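Local coordinates for alkyltransferase-like protein 1 (Schizosaccharomyces pombe, PDB 3GVA) that recognises O6-alkylguanine lesions in DNA, flips the damaged base into a hydrophobic pocket and presents it to nucleotide excision repair, at residues Cys15-Gly20 against Trp56-Asn61. Numbering follows the deposited sequence.
Sequences CEIPYG and WHRVIN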
# COMPACT_ATOMS: atom_id res chain seq x y z
N CYS A 15 9.07 4.20 -0.59
CA CYS A 15 9.74 5.00 0.43
C CYS A 15 9.46 6.49 0.21
O CYS A 15 9.69 7.31 1.10
CB CYS A 15 11.25 4.76 0.40
SG CYS A 15 11.77 3.17 1.07
N GLU A 16 8.98 6.84 -0.97
CA GLU A 16 8.67 8.24 -1.26
C GLU A 16 7.25 8.66 -0.91
O GLU A 16 6.96 9.85 -0.86
CB GLU A 16 8.95 8.54 -2.72
CG GLU A 16 10.43 8.60 -3.04
CD GLU A 16 10.68 8.97 -4.48
OE1 GLU A 16 10.36 8.16 -5.37
OE2 GLU A 16 11.18 10.09 -4.72
N ILE A 17 6.35 7.70 -0.69
CA ILE A 17 4.97 8.04 -0.31
C ILE A 17 5.09 8.79 1.02
O ILE A 17 5.67 8.29 1.98
CB ILE A 17 4.09 6.78 -0.08
CG1 ILE A 17 4.11 5.88 -1.32
CG2 ILE A 17 2.65 7.19 0.22
CD1 ILE A 17 3.40 4.55 -1.13
N PRO A 18 4.56 10.02 1.09
CA PRO A 18 4.70 10.73 2.36
C PRO A 18 3.84 10.24 3.52
O PRO A 18 2.83 9.55 3.35
CB PRO A 18 4.40 12.18 1.98
CG PRO A 18 3.47 12.04 0.83
CD PRO A 18 4.06 10.92 0.03
N TYR A 19 4.30 10.59 4.72
CA TYR A 19 3.63 10.26 5.96
C TYR A 19 2.16 10.68 5.83
O TYR A 19 1.87 11.78 5.35
CB TYR A 19 4.30 11.04 7.09
CG TYR A 19 3.77 10.80 8.47
CD1 TYR A 19 4.30 9.80 9.29
CD2 TYR A 19 2.75 11.60 9.00
CE1 TYR A 19 3.85 9.61 10.59
CE2 TYR A 19 2.29 11.41 10.30
CZ TYR A 19 2.84 10.42 11.09
OH TYR A 19 2.40 10.24 12.38
N GLY A 20 1.24 9.81 6.24
CA GLY A 20 -0.17 10.17 6.17
C GLY A 20 -0.82 10.05 4.80
O GLY A 20 -2.00 10.37 4.66
N TRP A 56 5.46 -0.15 3.58
CA TRP A 56 4.46 -0.91 2.83
C TRP A 56 3.03 -0.66 3.26
O TRP A 56 2.09 -0.88 2.50
CB TRP A 56 4.76 -2.41 2.95
CG TRP A 56 4.78 -2.87 4.38
CD1 TRP A 56 5.85 -2.86 5.23
CD2 TRP A 56 3.66 -3.33 5.15
NE1 TRP A 56 5.47 -3.28 6.48
CE2 TRP A 56 4.13 -3.57 6.46
CE3 TRP A 56 2.31 -3.55 4.85
CZ2 TRP A 56 3.29 -4.03 7.48
CZ3 TRP A 56 1.48 -4.01 5.87
CH2 TRP A 56 1.97 -4.24 7.17
N HIS A 57 2.84 -0.19 4.49
CA HIS A 57 1.49 0.04 4.98
C HIS A 57 0.80 1.17 4.22
O HIS A 57 -0.43 1.30 4.28
CB HIS A 57 1.51 0.34 6.48
CG HIS A 57 2.27 1.58 6.84
ND1 HIS A 57 3.64 1.67 6.75
CD2 HIS A 57 1.84 2.81 7.23
CE1 HIS A 57 4.03 2.89 7.07
NE2 HIS A 57 2.96 3.60 7.36
N ARG A 58 1.57 1.99 3.51
CA ARG A 58 1.00 3.09 2.74
C ARG A 58 0.52 2.67 1.35
O ARG A 58 0.01 3.49 0.59
CB ARG A 58 2.02 4.24 2.63
CG ARG A 58 2.30 4.90 3.97
CD ARG A 58 3.34 5.98 3.89
NE ARG A 58 3.78 6.36 5.23
CZ ARG A 58 4.98 6.86 5.52
NH1 ARG A 58 5.87 7.05 4.56
NH2 ARG A 58 5.30 7.12 6.78
N VAL A 59 0.67 1.40 1.03
CA VAL A 59 0.21 0.90 -0.26
C VAL A 59 -1.07 0.09 0.00
O VAL A 59 -1.06 -0.87 0.78
CB VAL A 59 1.28 -0.00 -0.94
CG1 VAL A 59 0.82 -0.43 -2.33
CG2 VAL A 59 2.60 0.76 -1.05
N ILE A 60 -2.18 0.49 -0.62
CA ILE A 60 -3.46 -0.20 -0.42
C ILE A 60 -4.08 -0.51 -1.77
O ILE A 60 -3.65 0.02 -2.78
CB ILE A 60 -4.45 0.68 0.38
CG1 ILE A 60 -4.79 1.95 -0.41
CG2 ILE A 60 -3.84 1.07 1.72
CD1 ILE A 60 -5.83 2.83 0.26
N ASN A 61 -5.11 -1.36 -1.79
CA ASN A 61 -5.72 -1.66 -3.08
C ASN A 61 -6.56 -0.47 -3.54
O ASN A 61 -6.96 0.38 -2.73
CB ASN A 61 -6.54 -2.96 -3.03
CG ASN A 61 -7.57 -2.97 -1.93
OD1 ASN A 61 -8.54 -2.23 -1.97
ND2 ASN A 61 -7.36 -3.83 -0.93
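R58 reaches from the end of the 3-10 turn 56-58 to the backbone of I17-G20. R58 NH1 gives the carbonyl O of I17 a weak hydrogen bond, 2.9 Å long but bent to 123° at the hydrogen. The stronger partner of the guanidinium is E85: its OE2 is in a salt bridge with R58 NE and accepts from the backbone N of G20, while OE1 pairs with H57 NE2, so one acid ties both segments together. One flat face of the R58 guanidinium lies against the chain at P18-Y19, with Y19 CA 3.6 Å above the centre of that group. R58 NH2 also comes within 3.8 Å of Y19 CD1, the ring and guanidinium planes 71° apart. Among the apolar contacts, the straight R58 chain runs alongside I17, the two pointing opposite ways, and I17 CG2 meets R58 CB at 3.9 Å. I17 CD1 goes on to V59 CG2, also at 3.9 Å, the two side chains crossing nearly at right angles. Cut back to an alanine, this position would probably leave the E85 carboxylate without the R58 charge and the I17 carbonyl without its weak donor. The contact joins the loop between helices 3-14 and 25-31 to the one between helices 38-46 and 73-84, within the helix-turn-helix-type DNA-binding domain of the MGMT family. V59 also touches M45 of helix 38-46 and lies near Y25, probably needed for nucleotide flipping; Q78 of helix 73-84 binds the carbonyls of H57 and V59.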